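PDB 3JUR: Exo-poly-alpha-D-galacturonosidase from Thermotoga maritima, which probably hydrolyses polygalacturonate from its chain ends, as a glycoside hydrolase of family 28 built on a parallel beta-helix. Local coordinates for residues E354-N359 with T408-A413; E169-G174 with D270-R275. All blocks are in the same frame, centred on the assembly; numbering follows the deposited sequence.

Contact 1: E354-N359 with T408-A413; sequences EVIRIN and TIIEGA
V355 and I410 meet through methyl groups inside the right-handed parallel beta-helix of family 28, V355 at the corner that leads into strand 357-359 and I410 on strand 408-411. These strands belong to different faces of the helix. Between them along the helix passes the chain that includes strands 382-384 and 388-393: V355 and I356 form backbone hydrogen bonds with strand 388-393, and strand 408-411 pairs with 382-384. The CA atoms of V355 and I410 are 8.3 Å apart. A389, on strand 388-393, also touches I410.

In I410, chi1 of -56° sets CG2 anti to the backbone N and CG1 anti to the carbonyl carbon, which splits the branches between two partners. CG2 of I410 comes to 4.0 Å from CG2 of V355, and the two side chains slide past each other in opposite directions. L381 touches both V355 and I356, while M431 packs on I410, so the contact is buried and wholly apolar. The nearby charge of E354 is directed elsewhere, to R324, R391 and, by a weak bond, R357. The other branch of I410 is extended (chi2 168°), and its CD1 ends 4.4 Å from CD1 of I356.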
loop_
_atom_site.group_PDB
_atom_site.type_symbol
_atom_site.label_atom_id
_atom_site.label_comp_id
_atom_site.label_asym_id
_atom_site.label_seq_id
_atom_site.Cartn_x
_atom_site.Cartn_y
_atom_site.Cartn_z
ATOM N N GLU D 354 2.881 10.088 -20.132
ATOM C CA GLU D 354 3.047 8.689 -19.747
ATOM C C GLU D 354 4.459 8.459 -19.255
ATOM O O GLU D 354 5.407 8.892 -19.897
ATOM C CB GLU D 354 2.760 7.727 -20.916
ATOM C CG GLU D 354 1.399 7.879 -21.583
ATOM C CD GLU D 354 1.436 8.740 -22.845
ATOM O OE1 GLU D 354 2.535 8.958 -23.410
ATOM O OE2 GLU D 354 0.355 9.181 -23.282
ATOM N N VAL D 355 4.606 7.770 -18.126
ATOM C CA VAL D 355 5.930 7.475 -17.607
ATOM C C VAL D 355 6.631 6.489 -18.541
ATOM O O VAL D 355 7.778 6.700 -18.937
ATOM C CB VAL D 355 5.889 6.921 -16.158
ATOM C CG1 VAL D 355 7.306 6.595 -15.675
ATOM C CG2 VAL D 355 5.207 7.904 -15.206
ATOM N N ILE D 356 5.920 5.419 -18.892
ATOM C CA ILE D 356 6.399 4.398 -19.821
ATOM C C ILE D 356 5.374 4.253 -20.956
ATOM O O ILE D 356 4.203 3.966 -20.712
ATOM C CB ILE D 356 6.623 3.039 -19.110
ATOM C CG1 ILE D 356 7.732 3.160 -18.049
ATOM C CG2 ILE D 356 6.964 1.943 -20.116
ATOM C CD1 ILE D 356 7.668 2.070 -16.974
ATOM N N ARG D 357 5.832 4.466 -22.187
ATOM C CA ARG D 357 4.975 4.421 -23.353
ATOM C C ARG D 357 5.550 3.502 -24.421
ATOM O O ARG D 357 6.684 3.687 -24.860
ATOM C CB ARG D 357 4.788 5.830 -23.942
ATOM C CG ARG D 357 3.911 5.869 -25.197
ATOM C CD ARG D 357 2.453 5.838 -24.812
ATOM N NE ARG D 357 1.532 5.754 -25.945
ATOM C CZ ARG D 357 1.096 6.785 -26.666
ATOM N NH1 ARG D 357 0.244 6.572 -27.659
ATOM N NH2 ARG D 357 1.509 8.019 -26.416
ATOM N N ILE D 358 4.764 2.517 -24.838
ATOM C CA ILE D 358 5.120 1.703 -26.001
ATOM C C ILE D 358 3.939 1.717 -26.954
ATOM O O ILE D 358 2.827 1.311 -26.590
ATOM C CB ILE D 358 5.524 0.256 -25.631
ATOM C CG1 ILE D 358 6.650 0.268 -24.591
ATOM C CG2 ILE D 358 5.954 -0.526 -26.895
ATOM C CD1 ILE D 358 7.075 -1.113 -24.114
ATOM N N ASN D 359 4.180 2.224 -28.159
ATOM C CA ASN D 359 3.114 2.464 -29.133
ATOM C C ASN D 359 3.459 1.893 -30.508
ATOM O O ASN D 359 4.465 2.296 -31.126
ATOM C CB ASN D 359 2.835 3.970 -29.232
ATOM C CG ASN D 359 1.654 4.295 -30.133
ATOM O OD1 ASN D 359 0.860 3.416 -30.491
ATOM N ND2 ASN D 359 1.533 5.566 -30.506
ATOM N N THR D 408 10.318 -1.168 -8.776
ATOM C CA THR D 408 9.940 0.134 -9.321
ATOM C C THR D 408 8.758 0.737 -8.555
ATOM O O THR D 408 7.834 0.021 -8.155
ATOM C CB THR D 408 9.654 0.011 -10.849
ATOM O OG1 THR D 408 10.899 -0.155 -11.541
ATOM C CG2 THR D 408 8.916 1.233 -11.415
ATOM N N ILE D 409 8.817 2.050 -8.344
ATOM C CA ILE D 409 7.771 2.799 -7.662
ATOM C C ILE D 409 7.313 3.924 -8.583
ATOM O O ILE D 409 8.125 4.749 -9.004
ATOM C CB ILE D 409 8.266 3.408 -6.321
ATOM C CG1 ILE D 409 8.875 2.324 -5.420
ATOM C CG2 ILE D 409 7.109 4.131 -5.585
ATOM C CD1 ILE D 409 9.675 2.849 -4.235
ATOM N N ILE D 410 6.017 3.951 -8.894
ATOM C CA ILE D 410 5.421 5.059 -9.656
ATOM C C ILE D 410 4.221 5.604 -8.883
ATOM O O ILE D 410 3.285 4.862 -8.570
ATOM C CB ILE D 410 5.000 4.647 -11.097
ATOM C CG1 ILE D 410 6.188 4.061 -11.865
ATOM C CG2 ILE D 410 4.400 5.851 -11.853
ATOM C CD1 ILE D 410 5.813 3.378 -13.154
ATOM N N GLU D 411 4.259 6.892 -8.563
ATOM C CA GLU D 411 3.209 7.510 -7.764
ATOM C C GLU D 411 2.551 8.690 -8.459
ATOM O O GLU D 411 3.215 9.457 -9.150
ATOM C CB GLU D 411 3.769 7.964 -6.410
ATOM C CG GLU D 411 4.048 6.809 -5.448
ATOM C CD GLU D 411 2.785 6.045 -5.068
ATOM O OE1 GLU D 411 1.721 6.700 -4.934
ATOM O OE2 GLU D 411 2.856 4.802 -4.909
ATOM N N GLY D 412 1.244 8.828 -8.262
ATOM C CA GLY D 412 0.506 9.994 -8.746
ATOM C C GLY D 412 0.193 9.977 -10.229
ATOM O O GLY D 412 -0.037 11.027 -10.823
ATOM N N ALA D 413 0.202 8.795 -10.837
ATOM C CA ALA D 413 -0.274 8.646 -12.202
ATOM C C ALA D 413 -1.776 8.370 -12.156
ATOM O O ALA D 413 -2.247 7.639 -11.290
ATOM C CB ALA D 413 0.460 7.527 -12.907
#

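Contact 2: E169-G174 with D270-R275; sequences EMAERG and DADGRR
A171 and A271 bring two helices together: CB of A271 lies 3.9 Å from the carbonyl O of A171. The axes of 169-173 and 270-275 approach to 8.3 Å and cross at 45°, a spacing consistent with alanines in the interface. Beside this pair, CB of A171 packs 4.2 Å from CB of D272, and I108 touches both of these residues.

E172 reaches the same place by a longer path. Its CB points away from helix 270-275, and neither CB nor CG touches it. The bend at chi2 (-55°) then turns the chain back, and past CD the carboxylate brings OE1 to 3.8 Å from CB of A271. OE1 also accepts a 2.6 Å hydrogen bond from a water, and that water accepts one from the backbone N of A271. The water thereby ties the carboxylate to the beginning of the second helix, where the helix dipole would probably favour a negative charge. Because E172 also touches a crystal neighbour, its conformation may owe something to the lattice.

A second water donates to O of A171 and, weakly, to OD1 of D272. The stronger partner of that aspartate is R180, joined by R275, whose NH2 lies 3.1 Å from OD1 of D272 and meets it 46° out of the carboxylate plane.

Just beyond, G174 has positive phi and is the C-prime residue of a Schellman motif, with G174 N bonded weakly to A171 O and T175 N paired with M170 O. Helix 161-173 therefore stops where it meets its neighbour, and both helices lie on excursions from the coils of a parallel beta-helix.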
loop_
_atom_site.group_PDB
_atom_site.type_symbol
_atom_site.label_atom_id
_atom_site.label_comp_id
_atom_site.label_asym_id
_atom_site.label_seq_id
_atom_site.Cartn_x
_atom_site.Cartn_y
_atom_site.Cartn_z
ATOM N N GLU D 169 7.755 9.200 -51.128
ATOM C CA GLU D 169 7.416 8.550 -52.397
ATOM C C GLU D 169 8.647 8.134 -53.202
ATOM O O GLU D 169 8.680 7.035 -53.751
ATOM C CB GLU D 169 6.483 9.431 -53.224
ATOM C CG GLU D 169 5.013 9.147 -52.954
ATOM C CD GLU D 169 4.103 10.326 -53.257
ATOM O OE1 GLU D 169 4.223 10.925 -54.349
ATOM O OE2 GLU D 169 3.254 10.647 -52.395
ATOM N N MET D 170 9.656 9.003 -53.240
ATOM C CA MET D 170 10.931 8.702 -53.897
ATOM C C MET D 170 11.613 7.483 -53.276
ATOM O O MET D 170 12.078 6.600 -53.993
ATOM C CB MET D 170 11.871 9.907 -53.838
ATOM C CG MET D 170 11.498 11.050 -54.758
ATOM S SD MET D 170 12.359 12.575 -54.300
ATOM C CE MET D 170 12.069 13.558 -55.778
ATOM N N ALA D 171 11.663 7.436 -51.947
ATOM C CA ALA D 171 12.265 6.309 -51.242
ATOM C C ALA D 171 11.522 5.013 -51.553
ATOM O O ALA D 171 12.151 3.981 -51.815
ATOM C CB ALA D 171 12.306 6.571 -49.748
ATOM N N GLU D 172 10.190 5.075 -51.553
ATOM C CA GLU D 172 9.360 3.927 -51.934
ATOM C C GLU D 172 9.695 3.365 -53.319
ATOM O O GLU D 172 9.766 2.145 -53.479
ATOM C CB GLU D 172 7.867 4.260 -51.850
ATOM C CG GLU D 172 7.134 3.572 -50.706
ATOM C CD GLU D 172 7.287 2.049 -50.715
ATOM O OE1 GLU D 172 7.698 1.485 -49.679
ATOM O OE2 GLU D 172 7.009 1.418 -51.756
ATOM N N ARG D 173 9.898 4.256 -54.298
ATOM C CA ARG D 173 10.248 3.872 -55.678
ATOM C C ARG D 173 11.548 3.085 -55.719
ATOM O O ARG D 173 11.657 2.080 -56.418
ATOM C CB ARG D 173 10.434 5.103 -56.581
ATOM C CG ARG D 173 9.287 6.092 -56.645
ATOM C CD ARG D 173 8.306 5.777 -57.768
ATOM N NE ARG D 173 7.267 6.800 -57.893
ATOM C CZ ARG D 173 6.288 7.007 -57.008
ATOM N NH1 ARG D 173 6.196 6.271 -55.902
ATOM N NH2 ARG D 173 5.397 7.966 -57.225
ATOM N N GLY D 174 12.531 3.560 -54.963
ATOM C CA GLY D 174 13.892 3.066 -55.062
ATOM C C GLY D 174 14.765 4.080 -55.770
ATOM O O GLY D 174 15.893 3.767 -56.149
ATOM N N ASP D 270 11.121 3.319 -42.981
ATOM C CA ASP D 270 10.479 2.556 -44.057
ATOM C C ASP D 270 11.477 1.963 -45.067
ATOM O O ASP D 270 12.547 1.495 -44.669
ATOM C CB ASP D 270 9.380 3.401 -44.728
ATOM C CG ASP D 270 8.333 3.916 -43.730
ATOM O OD1 ASP D 270 8.247 3.394 -42.597
ATOM O OD2 ASP D 270 7.586 4.854 -44.077
ATOM N N ALA D 271 11.136 1.986 -46.355
ATOM C CA ALA D 271 11.968 1.367 -47.392
ATOM C C ALA D 271 13.451 1.762 -47.330
ATOM O O ALA D 271 14.322 0.898 -47.442
ATOM C CB ALA D 271 11.394 1.628 -48.784
ATOM N N ASP D 272 13.726 3.052 -47.134
ATOM C CA ASP D 272 15.104 3.562 -47.072
ATOM C C ASP D 272 15.867 2.970 -45.884
ATOM O O ASP D 272 17.042 2.618 -46.005
ATOM C CB ASP D 272 15.113 5.089 -46.991
ATOM C CG ASP D 272 16.290 5.707 -47.717
ATOM O OD1 ASP D 272 16.402 5.512 -48.941
ATOM O OD2 ASP D 272 17.097 6.402 -47.068
ATOM N N GLY D 273 15.184 2.866 -44.747
ATOM C CA GLY D 273 15.733 2.237 -43.548
ATOM C C GLY D 273 16.010 0.752 -43.719
ATOM O O GLY D 273 17.027 0.252 -43.241
ATOM N N ARG D 274 15.106 0.047 -44.402
ATOM C CA ARG D 274 15.307 -1.376 -44.712
ATOM C C ARG D 274 16.408 -1.606 -45.738
ATOM O O ARG D 274 17.145 -2.585 -45.635
ATOM C CB ARG D 274 14.020 -2.033 -45.207
ATOM C CG ARG D 274 13.036 -2.338 -44.123
ATOM C CD ARG D 274 11.726 -2.815 -44.711
ATOM N NE ARG D 274 10.647 -2.054 -44.105
ATOM C CZ ARG D 274 9.816 -1.254 -44.763
ATOM N NH1 ARG D 274 9.883 -1.134 -46.078
ATOM N NH2 ARG D 274 8.894 -0.590 -44.087
ATOM N N ARG D 275 16.496 -0.723 -46.732
ATOM C CA ARG D 275 17.541 -0.792 -47.762
ATOM C C ARG D 275 18.939 -0.735 -47.135
ATOM O O ARG D 275 19.770 -1.609 -47.395
ATOM C CB ARG D 275 17.371 0.328 -48.806
ATOM C CG ARG D 275 18.517 0.430 -49.840
ATOM C CD ARG D 275 18.390 1.656 -50.750
ATOM N NE ARG D 275 18.420 2.928 -50.016
ATOM C CZ ARG D 275 19.519 3.649 -49.788
ATOM N NH1 ARG D 275 20.699 3.236 -50.229
ATOM N NH2 ARG D 275 19.438 4.792 -49.115
HETATM O O HOH W 1 14.747 3.149 -50.861
HETATM O O HOH W 2 8.743 3.080 -47.851
#

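The two contacts occupy separate parts of one beta-helix: their centres are 35 Å apart and their nearest atoms about 12 Å, with no touch. In sequence they are in series, contact 2 closing before contact 1 opens. A shared sheet relates them, since helix 270-276 follows strand 263-265, an outermost strand of the sheet in which 357-359 lies three strands further along. Contact 1 is buried and apolar, whereas contact 2 is partly buried and bridged by water. Their surroundings in the tetramer differ too: E411 pairs with R435 of a neighbouring subunit, while no other chain of the assembly touches 169-174 or 270-275.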